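Local atomic coordinates of phenol hydroxylase component phO (Pseudomonas stutzeri, PDB entry 3U52), a protein that probably serves as the small subunit of a bacterial multicomponent phenol hydroxylase, packing against the larger subunits of the oxygenase that hydroxylates phenol. Residues V28-H33 / P60-H65; A76-N81 / F85-D90. All blocks are in the same frame, centred on the assembly; numbering follows the deposited sequence.

Contact 1 of 2, residues V28-H33 / P60-H65; sequences VYWPDH and PATAAH
The H33 ring turns its edge to a face of H65: H33 CD2 sits 3.4 Å above that imidazole plane, over its centre, with ring centroids 4.6 Å apart and planes at 65°. W30 presents the edge of its six-membered ring to H65 as well, at a longer 5.6 Å between centroids, W30 CZ3 coming nearest to H65 CB at 4.2 Å. H33 and W30 also cover one another, H33 CG lying over the centre of the indole and W30 CE2 over the centre of the imidazole, so W30, H33 and H65 form an aromatic cluster. T62 meets the indole obliquely, with T62 CB 3.8 Å from W30 CZ3. The threonine methyl CG2, anti to its own carbonyl carbon, lies against W30 CE3, while OG1 bonds to L58 O and S68 OG.

In the fold, strand order 2-1-5-3-4 with helix 50-62 after the second strand matches a ubiquitin-like beta-grasp. The cluster joins the end of strand 24-29, at the type II turn W30 to H33, to the type I turn T62 to H65 at the C-terminal end of helix 50-62. The first turn carries its own brace: H33 ND1 donates to P31 O at 2.8 Å (155°), the oxygen lying nearly in the imidazole plane while the nitrogen stands above the carbonyl plane. H33 NE2 bonds D67 OD2, which would probably favour the doubly protonated ring. H65 takes D67 N at ND1 and gives NE2 to Y119 O, consistent with a neutral imidazole. A leucine in place of H33 would probably leave D67 OD2 and P31 O without their ring partner and the H65 face without its aromatic edge. W30 NE1 bonds T108 OG1, and its ring meets F73 edge-to-face.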
loop_
_atom_site.group_PDB
_atom_site.type_symbol
_atom_site.label_atom_id
_atom_site.label_comp_id
_atom_site.label_asym_id
_atom_site.label_seq_id
_atom_site.Cartn_x
_atom_site.Cartn_y
_atom_site.Cartn_z
ATOM N N VAL E 28 -28.806 8.039 -47.006
ATOM C CA VAL E 28 -28.771 9.260 -47.770
ATOM C C VAL E 28 -27.590 10.130 -47.355
ATOM O O VAL E 28 -27.431 10.451 -46.168
ATOM C CB VAL E 28 -30.094 10.069 -47.621
ATOM C CG1 VAL E 28 -30.016 11.402 -48.472
ATOM C CG2 VAL E 28 -31.371 9.190 -47.995
ATOM N N TYR E 29 -26.771 10.519 -48.340
ATOM C CA TYR E 29 -25.646 11.446 -48.128
ATOM C C TYR E 29 -25.874 12.829 -48.772
ATOM O O TYR E 29 -26.093 12.928 -49.979
ATOM C CB TYR E 29 -24.385 10.791 -48.646
ATOM C CG TYR E 29 -23.088 11.572 -48.598
ATOM C CD1 TYR E 29 -22.124 11.380 -49.595
ATOM C CD2 TYR E 29 -22.801 12.470 -47.570
ATOM C CE1 TYR E 29 -20.903 12.079 -49.571
ATOM C CE2 TYR E 29 -21.588 13.189 -47.547
ATOM C CZ TYR E 29 -20.652 12.992 -48.534
ATOM O OH TYR E 29 -19.456 13.687 -48.514
ATOM N N TRP E 30 -25.779 13.882 -47.939
ATOM C CA TRP E 30 -25.908 15.284 -48.348
ATOM C C TRP E 30 -24.512 15.935 -48.256
ATOM O O TRP E 30 -24.108 16.366 -47.195
ATOM C CB TRP E 30 -26.883 16.009 -47.419
ATOM C CG TRP E 30 -27.239 17.421 -47.845
ATOM C CD1 TRP E 30 -27.115 17.957 -49.090
ATOM C CD2 TRP E 30 -27.844 18.428 -47.038
ATOM N NE1 TRP E 30 -27.588 19.245 -49.103
ATOM C CE2 TRP E 30 -28.078 19.549 -47.867
ATOM C CE3 TRP E 30 -28.254 18.483 -45.695
ATOM C CZ2 TRP E 30 -28.691 20.732 -47.396
ATOM C CZ3 TRP E 30 -28.834 19.663 -45.220
ATOM C CH2 TRP E 30 -29.038 20.777 -46.058
ATOM N N PRO E 31 -23.723 15.926 -49.355
ATOM C CA PRO E 31 -22.368 16.487 -49.186
ATOM C C PRO E 31 -22.332 17.939 -48.751
ATOM O O PRO E 31 -23.246 18.692 -49.054
ATOM C CB PRO E 31 -21.745 16.323 -50.581
ATOM C CG PRO E 31 -22.515 15.210 -51.212
ATOM C CD PRO E 31 -23.911 15.342 -50.698
ATOM N N ASP E 32 -21.248 18.315 -48.062
ATOM C CA ASP E 32 -20.986 19.671 -47.535
ATOM C C ASP E 32 -21.889 20.069 -46.394
ATOM O O ASP E 32 -22.095 21.265 -46.168
ATOM C CB ASP E 32 -21.031 20.712 -48.666
ATOM C CG ASP E 32 -19.929 20.489 -49.674
ATOM O OD1 ASP E 32 -18.754 20.296 -49.252
ATOM O OD2 ASP E 32 -20.251 20.472 -50.883
ATOM N N HIS E 33 -22.405 19.072 -45.671
ATOM C CA HIS E 33 -23.299 19.309 -44.539
ATOM C C HIS E 33 -22.910 18.443 -43.336
ATOM O O HIS E 33 -23.726 17.669 -42.799
ATOM C CB HIS E 33 -24.767 19.172 -44.963
ATOM C CG HIS E 33 -25.169 20.253 -45.920
ATOM N ND1 HIS E 33 -24.798 20.229 -47.252
ATOM C CD2 HIS E 33 -25.740 21.465 -45.711
ATOM C CE1 HIS E 33 -25.182 21.358 -47.836
ATOM N NE2 HIS E 33 -25.767 22.117 -46.925
ATOM N N PRO E 60 -37.524 16.565 -42.551
ATOM C CA PRO E 60 -37.375 16.465 -41.081
ATOM C C PRO E 60 -35.990 16.075 -40.563
ATOM O O PRO E 60 -35.522 16.666 -39.620
ATOM C CB PRO E 60 -38.376 15.370 -40.719
ATOM C CG PRO E 60 -39.443 15.549 -41.732
ATOM C CD PRO E 60 -38.674 15.778 -43.007
ATOM N N ALA E 61 -35.359 15.080 -41.180
ATOM C CA ALA E 61 -34.005 14.624 -40.797
ATOM C C ALA E 61 -32.958 15.762 -40.882
ATOM O O ALA E 61 -31.997 15.822 -40.078
ATOM C CB ALA E 61 -33.589 13.426 -41.691
ATOM N N THR E 62 -33.141 16.689 -41.822
ATOM C CA THR E 62 -32.108 17.698 -42.073
ATOM C C THR E 62 -32.427 19.055 -41.461
ATOM O O THR E 62 -31.655 20.001 -41.618
ATOM C CB THR E 62 -31.816 17.904 -43.591
ATOM O OG1 THR E 62 -32.991 18.392 -44.240
ATOM C CG2 THR E 62 -31.373 16.627 -44.277
ATOM N N ALA E 63 -33.552 19.142 -40.741
ATOM C CA ALA E 63 -34.096 20.418 -40.300
ATOM C C ALA E 63 -33.161 21.241 -39.428
ATOM O O ALA E 63 -33.260 22.450 -39.418
ATOM C CB ALA E 63 -35.491 20.231 -39.618
ATOM N N ALA E 64 -32.224 20.591 -38.729
ATOM C CA ALA E 64 -31.313 21.295 -37.808
ATOM C C ALA E 64 -30.288 22.170 -38.516
ATOM O O ALA E 64 -29.702 23.052 -37.895
ATOM C CB ALA E 64 -30.591 20.304 -36.886
ATOM N N HIS E 65 -30.020 21.878 -39.785
ATOM C CA HIS E 65 -29.059 22.673 -40.544
ATOM C C HIS E 65 -29.743 23.895 -41.110
ATOM O O HIS E 65 -30.805 23.758 -41.702
ATOM C CB HIS E 65 -28.440 21.861 -41.706
ATOM C CG HIS E 65 -27.192 22.478 -42.243
ATOM N ND1 HIS E 65 -27.208 23.607 -43.022
ATOM C CD2 HIS E 65 -25.886 22.180 -42.037
ATOM C CE1 HIS E 65 -25.967 23.956 -43.319
ATOM N NE2 HIS E 65 -25.145 23.130 -42.703
#

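Contact 2 of 2, residues A76-N81 / F85-D90; sequences AEWLLN and FTPKAD
F85 N donates to W78 O at 3.0 Å, a bent bond (137°), and a water extends the link by accepting from W78 N at 3.1 Å and donating to F85 O at 2.6 Å. The F85 ring lies between L80 across the contact and P87, two residues on in its own segment. On one side L80 CB makes an off-centre CH-pi contact, 4.2 Å from the ring centroid; on the opposite side P87 N stands 3.8 Å above the plane, toward the rim. The edge of the ring meets W78 CB at CD2. With CG anti to the backbone N, chi1 177° swings the F85 ring across L80 at a slant, and L80 CD2 reaches F85 CD1 and CE1. W78 approaches P87 at about a right angle, its CD1 3.6 Å from P87 CG. The contact lies at the open end of the hairpin 77-80/83-85, where its second strand, outermost within this chain, passes into the loop, with F50 of helix 50-62 packing on W78, F85 and P87. Direct polar linkage across the pair amounts to one bent backbone bond, so the water and the apolar packing round F85 are likely to carry much of the pairing.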
loop_
_atom_site.group_PDB
_atom_site.type_symbol
_atom_site.label_atom_id
_atom_site.label_comp_id
_atom_site.label_asym_id
_atom_site.label_seq_id
_atom_site.Cartn_x
_atom_site.Cartn_y
_atom_site.Cartn_z
ATOM N N ALA E 76 -32.692 18.963 -56.849
ATOM C CA ALA E 76 -31.231 18.954 -56.646
ATOM C C ALA E 76 -30.560 17.908 -57.538
ATOM O O ALA E 76 -31.226 17.239 -58.327
ATOM C CB ALA E 76 -30.904 18.712 -55.145
ATOM N N GLU E 77 -29.254 17.725 -57.411
ATOM C CA GLU E 77 -28.567 16.706 -58.203
ATOM C C GLU E 77 -28.403 15.377 -57.449
ATOM O O GLU E 77 -27.945 15.394 -56.307
ATOM C CB GLU E 77 -27.213 17.216 -58.568
ATOM C CG GLU E 77 -27.308 18.468 -59.378
ATOM C CD GLU E 77 -26.021 18.767 -60.086
ATOM O OE1 GLU E 77 -25.861 19.936 -60.519
ATOM O OE2 GLU E 77 -25.171 17.831 -60.194
ATOM N N TRP E 78 -28.718 14.246 -58.087
ATOM C CA TRP E 78 -28.838 12.989 -57.334
ATOM C C TRP E 78 -27.942 11.955 -57.893
ATOM O O TRP E 78 -27.756 11.867 -59.116
ATOM C CB TRP E 78 -30.291 12.425 -57.325
ATOM C CG TRP E 78 -31.259 13.168 -56.498
ATOM C CD1 TRP E 78 -32.053 14.232 -56.893
ATOM C CD2 TRP E 78 -31.594 12.910 -55.121
ATOM N NE1 TRP E 78 -32.812 14.669 -55.834
ATOM C CE2 TRP E 78 -32.554 13.875 -54.737
ATOM C CE3 TRP E 78 -31.151 11.973 -54.172
ATOM C CZ2 TRP E 78 -33.106 13.910 -53.439
ATOM C CZ3 TRP E 78 -31.683 12.017 -52.890
ATOM C CH2 TRP E 78 -32.639 12.981 -52.529
ATOM N N LEU E 79 -27.357 11.161 -57.004
ATOM C CA LEU E 79 -26.672 9.940 -57.433
ATOM C C LEU E 79 -27.373 8.819 -56.718
ATOM O O LEU E 79 -27.861 9.003 -55.612
ATOM C CB LEU E 79 -25.203 9.930 -57.000
ATOM C CG LEU E 79 -24.055 10.679 -57.725
ATOM C CD1 LEU E 79 -24.392 12.096 -58.001
ATOM C CD2 LEU E 79 -22.790 10.591 -56.890
ATOM N N LEU E 80 -27.380 7.646 -57.332
ATOM C CA LEU E 80 -27.917 6.436 -56.722
ATOM C C LEU E 80 -26.863 5.398 -56.906
ATOM O O LEU E 80 -26.548 5.043 -58.030
ATOM C CB LEU E 80 -29.222 5.972 -57.376
ATOM C CG LEU E 80 -29.692 4.549 -57.040
ATOM C CD1 LEU E 80 -30.077 4.469 -55.542
ATOM C CD2 LEU E 80 -30.879 4.167 -57.922
ATOM N N ASN E 81 -26.292 4.923 -55.794
ATOM C CA ASN E 81 -25.198 3.959 -55.843
ATOM C C ASN E 81 -24.017 4.438 -56.713
ATOM O O ASN E 81 -23.378 3.648 -57.412
ATOM C CB ASN E 81 -25.718 2.544 -56.208
ATOM C CG ASN E 81 -26.773 2.078 -55.223
ATOM O OD1 ASN E 81 -26.603 2.309 -54.026
ATOM N ND2 ASN E 81 -27.905 1.494 -55.710
ATOM N N PHE E 85 -28.593 10.016 -61.358
ATOM C CA PHE E 85 -29.937 9.516 -61.124
ATOM C C PHE E 85 -30.940 10.624 -61.228
ATOM O O PHE E 85 -30.787 11.699 -60.625
ATOM C CB PHE E 85 -30.029 8.890 -59.731
ATOM C CG PHE E 85 -31.387 8.388 -59.347
ATOM C CD1 PHE E 85 -31.916 7.248 -59.931
ATOM C CD2 PHE E 85 -32.093 9.000 -58.326
ATOM C CE1 PHE E 85 -33.150 6.769 -59.559
ATOM C CE2 PHE E 85 -33.350 8.524 -57.910
ATOM C CZ PHE E 85 -33.882 7.408 -58.528
ATOM N N THR E 86 -31.986 10.364 -61.988
ATOM C CA THR E 86 -33.072 11.330 -62.032
ATOM C C THR E 86 -34.381 10.772 -61.428
ATOM O O THR E 86 -35.005 9.846 -61.982
ATOM C CB THR E 86 -33.165 12.195 -63.372
ATOM O OG1 THR E 86 -34.527 12.257 -63.810
ATOM C CG2 THR E 86 -32.264 11.667 -64.494
ATOM N N PRO E 87 -34.743 11.288 -60.246
ATOM C CA PRO E 87 -35.874 10.798 -59.515
ATOM C C PRO E 87 -37.185 11.101 -60.234
ATOM O O PRO E 87 -37.307 12.152 -60.881
ATOM C CB PRO E 87 -35.823 11.599 -58.215
ATOM C CG PRO E 87 -34.996 12.803 -58.502
ATOM C CD PRO E 87 -34.032 12.379 -59.538
ATOM N N LYS E 88 -38.144 10.187 -60.091
ATOM C CA LYS E 88 -39.548 10.397 -60.471
ATOM C C LYS E 88 -40.369 10.633 -59.205
ATOM O O LYS E 88 -40.587 9.718 -58.414
ATOM C CB LYS E 88 -40.069 9.163 -61.200
ATOM C CG LYS E 88 -39.279 8.809 -62.447
ATOM C CD LYS E 88 -38.853 7.323 -62.458
ATOM C CE LYS E 88 -39.181 6.606 -63.797
ATOM N NZ LYS E 88 -38.565 7.234 -65.030
ATOM N N ALA E 89 -40.816 11.862 -59.008
ATOM C CA ALA E 89 -41.489 12.234 -57.773
ATOM C C ALA E 89 -42.666 11.317 -57.377
ATOM O O ALA E 89 -42.798 10.941 -56.228
ATOM C CB ALA E 89 -41.939 13.675 -57.849
ATOM N N ASP E 90 -43.512 10.955 -58.336
ATOM C CA ASP E 90 -44.760 10.271 -58.032
ATOM C C ASP E 90 -44.630 8.737 -58.139
ATOM O O ASP E 90 -45.612 8.028 -57.971
ATOM C CB ASP E 90 -45.895 10.817 -58.944
ATOM C CG ASP E 90 -46.329 12.261 -58.580
ATOM O OD1 ASP E 90 -46.630 12.550 -57.384
ATOM O OD2 ASP E 90 -46.408 13.125 -59.501
HETATM O O HOH W 1 -30.567 14.245 -60.528
#

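In the fold
The two contacts do not touch: their centres are 16 Å apart, their nearest atoms about 5 Å, and each centre lies 11 Å from that of the chain. They follow in series, contact 1 closing before contact 2 opens. What joins them is the shared sheet and helix 50-62. Strand 102-107 lies between strands 24-29 and 77-80, bonded to both. Contact 1 sits at the C-terminal end of the helix, while F50 at its N-terminal end packs on contact 2; L58 serves both, its O bonded to T62 and its side chain on W78. Both contacts have residues that reach another chain, Y29 and A64 among them for contact 1 and N81 for contact 2.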